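Local coordinates for protein Eps1p (Saccharomyces cerevisiae, PDB 4TW5) that belongs to the thioredoxin family, this fragment pairing an N-terminal thioredoxin domain with a second alpha/beta unit that is probably thioredoxin-like, at residues E52-K55 with E56-K59; L110-F113 with A114-S118; V262-A265 with R266-F269. One frame throughout, in Å; residues are numbered along the deposited sequence.

Contact 1. Residues E52-K55 with E56-K59; sequences EEFK and EESK
Phe54 swings CG trans to its own backbone N (chi1 -163°), while Glu57, three residues on, sets CG beside its N and trans to the carbonyl carbon (chi1 -68°), and the two torsions bring the ring against the first turn of helix 55-61. Glu57 CB lies over one face of the ring, 4.1 Å from the Phe54 centroid and 27° off the normal, a CH-pi contact. Ser58 N sits over the same face, also offset toward the rim, and Ser58 CB reaches Phe54 CD2 at 3.7 Å. Beyond CG the Glu57 chain runs extended across the ring at about a right angle, so OE2 comes to 3.4 Å from Phe54 CE1 while OE1 forms a salt bridge with Arg115. The backbone adds one bond, from Ser58 N to Phe54 O at 2.9 Å, with the donor nearly along the C=O axis. Serine is small enough to sit beside the ring's rim, and its OG hydrogen-bonds to Ile63 O. On the outer side, Lys59 NZ meets Glu56 OE1 at 3.2 Å on the syn side of the carboxylate, with OE2 a weaker second partner. The extended Lys59 chain passes the Lys55 carbonyl on its way to this salt bridge. Phe54 suits the buried side of the turn between helices 44-53 and 55-61, meeting Phe65 edge-to-face and packing on Ile111 and Ala114. The chemistry is divided: aromatic and aliphatic carbon faces the domain interior, charge lies outside, and Glu57 spans the two by lending its CB to the ring and its carboxylate to an arginine, which probably keeps it ionised.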
ATOM      1  N   GLU A  52      24.866  41.766 -27.458  1.00 40.49           N
ATOM      2  CA  GLU A  52      24.053  42.404 -28.475  1.00 43.30           C
ATOM      3  C   GLU A  52      22.670  41.783 -28.560  1.00 42.92           C
ATOM      4  O   GLU A  52      21.668  42.493 -28.680  1.00 40.74           O
ATOM      5  CB  GLU A  52      24.733  42.328 -29.865  1.00 49.90           C
ATOM      6  CG  GLU A  52      23.825  42.846 -30.994  1.00 54.22           C
ATOM      7  CD  GLU A  52      24.505  43.011 -32.346  1.00 63.05           C
ATOM      8  OE1 GLU A  52      25.150  42.056 -32.836  1.00 66.20           O
ATOM      9  OE2 GLU A  52      24.379  44.110 -32.924  1.00 60.59           O
ATOM     10  N   GLU A  53      22.602  40.461 -28.452  1.00 41.63           N
ATOM     11  CA  GLU A  53      21.307  39.807 -28.558  1.00 45.68           C
ATOM     12  C   GLU A  53      20.474  40.026 -27.284  1.00 45.11           C
ATOM     13  O   GLU A  53      19.246  39.940 -27.318  1.00 49.38           O
ATOM     14  CB  GLU A  53      21.489  38.312 -28.824  1.00 45.14           C
ATOM     15  CG  GLU A  53      20.364  37.685 -29.643  1.00 54.07           C
ATOM     16  CD  GLU A  53      20.373  38.159 -31.119  1.00 69.02           C
ATOM     17  OE1 GLU A  53      21.333  38.855 -31.548  1.00 57.67           O
ATOM     18  OE2 GLU A  53      19.411  37.832 -31.854  1.00 69.12           O
ATOM     19  N   PHE A  54      21.143  40.352 -26.179  1.00 37.59           N
ATOM     20  CA  PHE A  54      20.472  40.502 -24.885  1.00 42.38           C
ATOM     21  C   PHE A  54      20.019  41.921 -24.579  1.00 41.36           C
ATOM     22  O   PHE A  54      19.459  42.167 -23.517  1.00 41.44           O
ATOM     23  CB  PHE A  54      21.381  40.030 -23.750  1.00 39.80           C
ATOM     24  CG  PHE A  54      20.650  39.776 -22.462  1.00 42.94           C
ATOM     25  CD1 PHE A  54      19.777  38.710 -22.353  1.00 36.62           C
ATOM     26  CD2 PHE A  54      20.814  40.624 -21.372  1.00 39.77           C
ATOM     27  CE1 PHE A  54      19.099  38.481 -21.185  1.00 45.22           C
ATOM     28  CE2 PHE A  54      20.136  40.397 -20.205  1.00 37.07           C
ATOM     29  CZ  PHE A  54      19.276  39.325 -20.108  1.00 39.24           C
ATOM     30  N   LYS A  55      20.249  42.836 -25.518  1.00 42.40           N
ATOM     31  CA  LYS A  55      19.995  44.262 -25.327  1.00 40.90           C
ATOM     32  C   LYS A  55      18.591  44.576 -24.804  1.00 39.49           C
ATOM     33  O   LYS A  55      18.433  45.452 -23.949  1.00 42.10           O
ATOM     34  CB  LYS A  55      20.230  45.013 -26.649  1.00 41.67           C
ATOM     35  CG  LYS A  55      21.685  45.428 -26.880  1.00 45.16           C
ATOM     36  CD  LYS A  55      21.986  45.672 -28.357  1.00 47.53           C
ATOM     37  CE  LYS A  55      21.058  46.716 -28.936  1.00 36.67           C
ATOM     38  NZ  LYS A  55      21.288  46.989 -30.371  1.00 46.79           N
ATOM     39  N   GLU A  56      17.579  43.905 -25.356  1.00 36.29           N
ATOM     40  CA  GLU A  56      16.187  44.173 -24.985  1.00 40.15           C
ATOM     41  C   GLU A  56      15.781  43.661 -23.599  1.00 43.44           C
ATOM     42  O   GLU A  56      15.160  44.378 -22.812  1.00 40.07           O
ATOM     43  CB  GLU A  56      15.229  43.557 -26.015  1.00 39.77           C
ATOM     44  CG  GLU A  56      15.254  44.199 -27.388  1.00 47.96           C
ATOM     45  CD  GLU A  56      15.254  45.720 -27.330  1.00 57.56           C
ATOM     46  OE1 GLU A  56      14.363  46.305 -26.664  1.00 57.71           O
ATOM     47  OE2 GLU A  56      16.148  46.332 -27.957  1.00 58.67           O
ATOM     48  N   GLU A  57      16.150  42.419 -23.312  1.00 42.42           N
ATOM     49  CA  GLU A  57      15.757  41.748 -22.085  1.00 34.71           C
ATOM     50  C   GLU A  57      16.511  42.395 -20.942  1.00 36.32           C
ATOM     51  O   GLU A  57      15.988  42.538 -19.831  1.00 35.67           O
ATOM     52  CB  GLU A  57      16.046  40.254 -22.201  1.00 43.78           C
ATOM     53  CG  GLU A  57      15.124  39.598 -23.236  1.00 46.09           C
ATOM     54  CD  GLU A  57      15.317  38.098 -23.386  1.00 52.19           C
ATOM     55  OE1 GLU A  57      14.686  37.524 -24.304  1.00 56.40           O
ATOM     56  OE2 GLU A  57      16.151  37.509 -22.661  1.00 50.49           O
ATOM     57  N   SER A  58      17.715  42.860 -21.267  1.00 37.31           N
ATOM     58  CA  SER A  58      18.581  43.556 -20.332  1.00 33.21           C
ATOM     59  C   SER A  58      17.844  44.670 -19.613  1.00 32.52           C
ATOM     60  O   SER A  58      17.987  44.844 -18.407  1.00 34.82           O
ATOM     61  CB  SER A  58      19.777  44.134 -21.076  1.00 34.31           C
ATOM     62  OG  SER A  58      20.612  44.844 -20.190  1.00 40.00           O
ATOM     63  N   LYS A  59      17.025  45.393 -20.365  1.00 38.56           N
ATOM     64  CA  LYS A  59      16.255  46.517 -19.849  1.00 38.10           C
ATOM     65  C   LYS A  59      15.164  46.015 -18.915  1.00 31.20           C
ATOM     66  O   LYS A  59      15.016  46.491 -17.799  1.00 34.44           O
ATOM     67  CB  LYS A  59      15.587  47.292 -20.999  1.00 34.79           C
ATOM     68  CG  LYS A  59      16.505  48.032 -21.946  1.00 38.84           C
ATOM     69  CD  LYS A  59      15.780  48.246 -23.270  1.00 37.35           C
ATOM     70  CE  LYS A  59      16.686  48.827 -24.342  1.00 39.40           C
ATOM     71  NZ  LYS A  59      15.976  48.861 -25.663  1.00 40.45           N
TER

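Contact 2. Residues L110-F113 with A114-S118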
ATOM      1  N   LEU A 110      24.805  31.692 -22.101  1.00 38.22           N
ATOM      2  CA  LEU A 110      24.884  32.894 -21.292  1.00 30.46           C
ATOM      3  C   LEU A 110      23.510  33.532 -21.185  1.00 33.04           C
ATOM      4  O   LEU A 110      23.095  33.921 -20.105  1.00 34.62           O
ATOM      5  CB  LEU A 110      25.889  33.883 -21.885  1.00 39.25           C
ATOM      6  CG  LEU A 110      27.349  33.462 -21.712  1.00 42.28           C
ATOM      7  CD1 LEU A 110      28.299  34.469 -22.358  1.00 36.20           C
ATOM      8  CD2 LEU A 110      27.649  33.306 -20.221  1.00 32.66           C
ATOM      9  N   ILE A 111      22.793  33.615 -22.302  1.00 36.59           N
ATOM     10  CA  ILE A 111      21.435  34.141 -22.263  1.00 37.51           C
ATOM     11  C   ILE A 111      20.552  33.333 -21.301  1.00 33.54           C
ATOM     12  O   ILE A 111      19.836  33.918 -20.492  1.00 30.98           O
ATOM     13  CB  ILE A 111      20.784  34.164 -23.650  1.00 33.33           C
ATOM     14  CG1 ILE A 111      21.563  35.086 -24.585  1.00 43.00           C
ATOM     15  CG2 ILE A 111      19.336  34.658 -23.579  1.00 33.59           C
ATOM     16  CD1 ILE A 111      21.813  36.459 -24.041  1.00 41.20           C
ATOM     17  N   ALA A 112      20.615  32.008 -21.389  1.00 30.59           N
ATOM     18  CA  ALA A 112      19.779  31.129 -20.571  1.00 34.67           C
ATOM     19  C   ALA A 112      20.073  31.363 -19.096  1.00 30.32           C
ATOM     20  O   ALA A 112      19.168  31.455 -18.282  1.00 34.66           O
ATOM     21  CB  ALA A 112      19.997  29.658 -20.954  1.00 31.95           C
ATOM     22  N   PHE A 113      21.354  31.472 -18.780  1.00 26.73           N
ATOM     23  CA  PHE A 113      21.822  31.767 -17.443  1.00 27.80           C
ATOM     24  C   PHE A 113      21.323  33.094 -16.910  1.00 32.41           C
ATOM     25  O   PHE A 113      20.967  33.188 -15.742  1.00 35.60           O
ATOM     26  CB  PHE A 113      23.347  31.738 -17.400  1.00 38.60           C
ATOM     27  CG  PHE A 113      23.926  32.140 -16.080  1.00 34.56           C
ATOM     28  CD1 PHE A 113      23.728  31.371 -14.956  1.00 36.73           C
ATOM     29  CD2 PHE A 113      24.689  33.289 -15.976  1.00 36.95           C
ATOM     30  CE1 PHE A 113      24.275  31.753 -13.740  1.00 39.95           C
ATOM     31  CE2 PHE A 113      25.241  33.672 -14.775  1.00 34.45           C
ATOM     32  CZ  PHE A 113      25.037  32.906 -13.652  1.00 35.35           C
ATOM     33  N   ALA A 114      21.333  34.140 -17.726  1.00 30.89           N
ATOM     34  CA  ALA A 114      20.783  35.387 -17.229  1.00 33.92           C
ATOM     35  C   ALA A 114      19.269  35.224 -16.973  1.00 31.09           C
ATOM     36  O   ALA A 114      18.773  35.579 -15.889  1.00 33.80           O
ATOM     37  CB  ALA A 114      21.073  36.538 -18.186  1.00 22.09           C
ATOM     38  N   ARG A 115      18.546  34.628 -17.918  1.00 24.81           N
ATOM     39  CA  ARG A 115      17.112  34.403 -17.713  1.00 31.33           C
ATOM     40  C   ARG A 115      16.832  33.518 -16.487  1.00 29.71           C
ATOM     41  O   ARG A 115      15.913  33.772 -15.730  1.00 29.49           O
ATOM     42  CB  ARG A 115      16.467  33.776 -18.945  1.00 31.74           C
ATOM     43  CG  ARG A 115      16.410  34.693 -20.145  1.00 28.88           C
ATOM     44  CD  ARG A 115      15.941  33.939 -21.339  1.00 29.41           C
ATOM     45  NE  ARG A 115      15.763  34.790 -22.501  1.00 43.83           N
ATOM     46  CZ  ARG A 115      15.640  34.329 -23.739  1.00 44.47           C
ATOM     47  NH1 ARG A 115      15.673  33.021 -23.957  1.00 41.97           N
ATOM     48  NH2 ARG A 115      15.471  35.173 -24.754  1.00 45.60           N
ATOM     49  N   ARG A 116      17.640  32.487 -16.301  1.00 32.00           N
ATOM     50  CA  ARG A 116      17.489  31.588 -15.158  1.00 38.05           C
ATOM     51  C   ARG A 116      17.611  32.375 -13.835  1.00 33.14           C
ATOM     52  O   ARG A 116      16.769  32.272 -12.956  1.00 29.58           O
ATOM     53  CB  ARG A 116      18.534  30.464 -15.260  1.00 31.33           C
ATOM     54  CG  ARG A 116      18.161  29.178 -14.565  1.00 37.20           C
ATOM     55  CD  ARG A 116      19.205  28.074 -14.798  1.00 31.75           C
ATOM     56  NE  ARG A 116      19.375  27.826 -16.215  1.00 34.81           N
ATOM     57  CZ  ARG A 116      20.504  28.029 -16.876  1.00 32.37           C
ATOM     58  NH1 ARG A 116      21.582  28.442 -16.237  1.00 33.73           N
ATOM     59  NH2 ARG A 116      20.551  27.808 -18.177  1.00 34.09           N
ATOM     60  N   GLU A 117      18.636  33.211 -13.749  1.00 30.60           N
ATOM     61  CA  GLU A 117      18.934  33.970 -12.559  1.00 28.60           C
ATOM     62  C   GLU A 117      17.960  35.090 -12.251  1.00 29.95           C
ATOM     63  O   GLU A 117      17.862  35.515 -11.103  1.00 32.35           O
ATOM     64  CB  GLU A 117      20.350  34.541 -12.657  1.00 25.22           C
ATOM     65  CG  GLU A 117      21.408  33.428 -12.620  1.00 32.74           C
ATOM     66  CD  GLU A 117      21.249  32.471 -11.434  1.00 36.74           C
ATOM     67  OE1 GLU A 117      20.917  32.918 -10.305  1.00 33.79           O
ATOM     68  OE2 GLU A 117      21.434  31.254 -11.646  1.00 40.64           O
ATOM     69  N   SER A 118      17.274  35.605 -13.261  1.00 28.60           N
ATOM     70  CA  SER A 118      16.284  36.642 -13.024  1.00 31.84           C
ATOM     71  C   SER A 118      15.075  36.070 -12.284  1.00 35.33           C
ATOM     72  O   SER A 118      14.330  36.801 -11.647  1.00 30.81           O
ATOM     73  CB  SER A 118      15.833  37.296 -14.333  1.00 31.23           C
ATOM     74  OG  SER A 118      14.773  36.566 -14.897  1.00 35.60           O
TER
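Arg116 N donates to Ala112 O at 2.7 Å, and the arginine side chain then turns back over the same carbonyl. Its CG is trans to the backbone N (chi1 -154°) and the chain bends at chi3, which brings one face of the guanidinium over Ala112 O and Arg116 NH2 to 3.4 Å from Ala112 CB. Alanine's short side chain accommodates so close a flat group. Arg116 NH1 comes to the edge of the Phe113 ring, 3.9 Å from Phe113 CD1, and Arg116 NE holds Asp197 in a salt bridge. One face of the Phe113 ring takes Glu117 CG, 3.9 Å from the centroid and 27° off the normal, a CH-pi contact; the bent glutamate carries its OE2 on to Lys98. Ile111 packs its CG2 over the centre of the Arg115 guanidinium, 3.7 Å from Arg115 CZ; Arg115 NH2 pairs with Glu57. Regular i to i+4 bonds, such as Arg115 N to Ile111 O at 3.0 Å, link the backbone of the same residues. Apolar Leu110, Phe113 and Ala114 meet residues of the central sheet or the segments flanking it, an arrangement typical of the C-terminal helix of a thioredoxin fold, which follows the last strand and packs against the sheet.

Contact 3. Residues V262-A265 with R266-F269; sequences VDFA and RRTF
Arg267 N donates to Phe264 O at 3.1 Å, a fairly straight bond at its hydrogen, although the donor stands well above the carbonyl plane. One residue back, Arg266 N reaches Asp263 O at 3.3 Å, a weak bond. Both run from residue i+3 to residue i, near the C-terminal part of helix 259-265. The side chains of Asp263 and Arg266 lie alongside each other and point the same way, with OD1 near the guanidinium plane at its edge; the distance of 3.9 Å from Asp263 OD1 to Arg266 NE makes this a long salt bridge. The stronger partner of Arg266 is Glu102, which takes NH2. A strained bend at chi3 (29°) turns the guanidinium off the line of its aliphatic chain, whose CD rests 3.9 Å from Val262 CG1. Valine suits that place because its CG1 gives an apolar surface to Arg266 CD, and its side chain also touches helix 180-196. Farther out, Phe269 presents its edge to the face of Phe264 in an offset edge-to-face pair, with centroids 5.9 Å apart and planes at 79°. The nearest carbons of the two rings are Phe264 CE1 and Phe269 CZ, 3.9 Å apart. Phe264 is buried, meeting Tyr250 edge-to-face and packing on Leu237 and Leu156, whereas Phe269, the last modelled residue, also meets the Phe248 ring. Chemically, that last residue is packed through aromatic and aliphatic contacts. Arg266 NE is buried with no hydrogen-bond partner in the model; the guanidinium's charge is probably balanced directly by Glu102 at NH2 and, at longer range, by Asp263.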
ATOM      1  N   VAL A 262      18.504  22.378 -10.293  1.00 27.83           N
ATOM      2  CA  VAL A 262      18.402  22.882 -11.664  1.00 24.94           C
ATOM      3  C   VAL A 262      19.481  22.237 -12.526  1.00 27.07           C
ATOM      4  O   VAL A 262      19.200  21.678 -13.595  1.00 25.28           O
ATOM      5  CB  VAL A 262      18.535  24.428 -11.719  1.00 25.70           C
ATOM      6  CG1 VAL A 262      18.748  24.914 -13.160  1.00 30.05           C
ATOM      7  CG2 VAL A 262      17.287  25.086 -11.145  1.00 22.63           C
ATOM      8  N   ASP A 263      20.712  22.273 -12.029  1.00 30.33           N
ATOM      9  CA  ASP A 263      21.851  21.727 -12.758  1.00 34.14           C
ATOM     10  C   ASP A 263      21.768  20.211 -12.914  1.00 28.62           C
ATOM     11  O   ASP A 263      22.251  19.674 -13.895  1.00 39.24           O
ATOM     12  CB  ASP A 263      23.157  22.163 -12.099  1.00 31.21           C
ATOM     13  CG  ASP A 263      23.336  23.683 -12.152  1.00 47.00           C
ATOM     14  OD1 ASP A 263      22.761  24.312 -13.087  1.00 39.88           O
ATOM     15  OD2 ASP A 263      24.040  24.246 -11.275  1.00 49.32           O
ATOM     16  N   PHE A 264      21.170  19.519 -11.951  1.00 31.40           N
ATOM     17  CA  PHE A 264      20.940  18.091 -12.113  1.00 32.20           C
ATOM     18  C   PHE A 264      19.972  17.854 -13.260  1.00 30.43           C
ATOM     19  O   PHE A 264      20.222  17.033 -14.142  1.00 36.24           O
ATOM     20  CB  PHE A 264      20.392  17.467 -10.831  1.00 29.74           C
ATOM     21  CG  PHE A 264      19.879  16.063 -11.005  1.00 23.91           C
ATOM     22  CD1 PHE A 264      20.762  14.984 -11.131  1.00 29.16           C
ATOM     23  CD2 PHE A 264      18.528  15.818 -11.033  1.00 19.26           C
ATOM     24  CE1 PHE A 264      20.304  13.684 -11.260  1.00 23.12           C
ATOM     25  CE2 PHE A 264      18.040  14.529 -11.170  1.00 29.40           C
ATOM     26  CZ  PHE A 264      18.930  13.448 -11.284  1.00 29.99           C
ATOM     27  N   ALA A 265      18.890  18.616 -13.272  1.00 26.28           N
ATOM     28  CA  ALA A 265      17.859  18.467 -14.296  1.00 30.65           C
ATOM     29  C   ALA A 265      18.390  18.768 -15.690  1.00 29.11           C
ATOM     30  O   ALA A 265      17.787  18.381 -16.673  1.00 28.22           O
ATOM     31  CB  ALA A 265      16.664  19.377 -13.993  1.00 22.18           C
ATOM     32  N   ARG A 266      19.519  19.460 -15.757  1.00 30.39           N
ATOM     33  CA  ARG A 266      20.069  19.921 -17.015  1.00 34.59           C
ATOM     34  C   ARG A 266      21.244  19.085 -17.508  1.00 38.50           C
ATOM     35  O   ARG A 266      21.734  19.312 -18.595  1.00 47.04           O
ATOM     36  CB  ARG A 266      20.445  21.399 -16.886  1.00 39.43           C
ATOM     37  CG  ARG A 266      19.319  22.317 -17.331  1.00 32.34           C
ATOM     38  CD  ARG A 266      19.434  23.704 -16.777  1.00 37.82           C
ATOM     39  NE  ARG A 266      20.802  24.132 -16.509  1.00 36.98           N
ATOM     40  CZ  ARG A 266      21.626  24.699 -17.379  1.00 39.39           C
ATOM     41  NH1 ARG A 266      21.266  24.900 -18.646  1.00 44.61           N
ATOM     42  NH2 ARG A 266      22.830  25.053 -16.972  1.00 40.02           N
ATOM     43  N   ARG A 267      21.663  18.101 -16.724  1.00 46.82           N
ATOM     44  CA  ARG A 267      22.755  17.218 -17.114  1.00 52.54           C
ATOM     45  C   ARG A 267      22.414  16.388 -18.346  1.00 61.81           C
ATOM     46  O   ARG A 267      21.274  15.933 -18.498  1.00 62.18           O
ATOM     47  CB  ARG A 267      23.087  16.234 -15.987  1.00 50.95           C
ATOM     48  CG  ARG A 267      24.269  16.502 -15.059  1.00 52.25           C
ATOM     49  CD  ARG A 267      24.116  15.598 -13.811  1.00 50.27           C
ATOM     50  NE  ARG A 267      25.072  15.852 -12.724  1.00 58.63           N
ATOM     51  CZ  ARG A 267      24.746  16.017 -11.436  1.00 57.86           C
ATOM     52  NH1 ARG A 267      23.477  16.018 -11.059  1.00 54.91           N
ATOM     53  NH2 ARG A 267      25.689  16.211 -10.516  1.00 57.18           N
ATOM     54  N   THR A 268      23.398  16.229 -19.234  1.00 67.97           N
ATOM     55  CA  THR A 268      23.319  15.295 -20.360  1.00 72.73           C
ATOM     56  C   THR A 268      23.574  13.881 -19.824  1.00 74.30           C
ATOM     57  O   THR A 268      24.614  13.631 -19.204  1.00 79.98           O
ATOM     58  CB  THR A 268      24.346  15.620 -21.482  1.00 70.53           C
ATOM     59  OG1 THR A 268      23.974  16.830 -22.158  1.00 73.39           O
ATOM     60  CG2 THR A 268      24.467  14.460 -22.480  1.00 59.24           C
ATOM     61  N   PHE A 269      22.662  12.947 -20.078  1.00 71.50           N
ATOM     62  CA  PHE A 269      22.888  11.575 -19.627  1.00 76.37           C
ATOM     63  C   PHE A 269      23.088  10.624 -20.808  1.00 67.32           C
ATOM     64  O   PHE A 269      22.163   9.921 -21.217  1.00 69.41           O
ATOM     65  CB  PHE A 269      21.725  11.075 -18.736  1.00 67.30           C
ATOM     66  CG  PHE A 269      21.575  11.817 -17.413  1.00 65.45           C
ATOM     67  CD1 PHE A 269      20.959  13.065 -17.352  1.00 64.27           C
ATOM     68  CD2 PHE A 269      22.053  11.260 -16.227  1.00 66.95           C
ATOM     69  CE1 PHE A 269      20.820  13.740 -16.129  1.00 56.36           C
ATOM     70  CE2 PHE A 269      21.918  11.929 -14.998  1.00 61.61           C
ATOM     71  CZ  PHE A 269      21.304  13.166 -14.952  1.00 51.25           C
TER

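How the contacts relate
From the N terminus, contact 1 spans the junction of helices 44-53 and 55-61, contact 2 lies within helix 107-118, and contact 3 joins helix 259-265 to the last modelled residues. Each is local, closing about a turn; they follow in series, none nested or crossed. Contacts 1 and 2 join within the thioredoxin domain, through a 2.5 Å salt bridge from Glu57 OE1 to Arg115 NH2 and the packing of Phe54 on Ile111 and Ala114. Contact 2 meets contact 3 where Arg116 CD packs on Val262 CG1; Arg116 forms a salt bridge with Asp197 and Arg266 a long, weak ion pair with it, linking the two alpha/beta units. Contacts 1 and 3 stay about 14 Å apart at their nearest atoms.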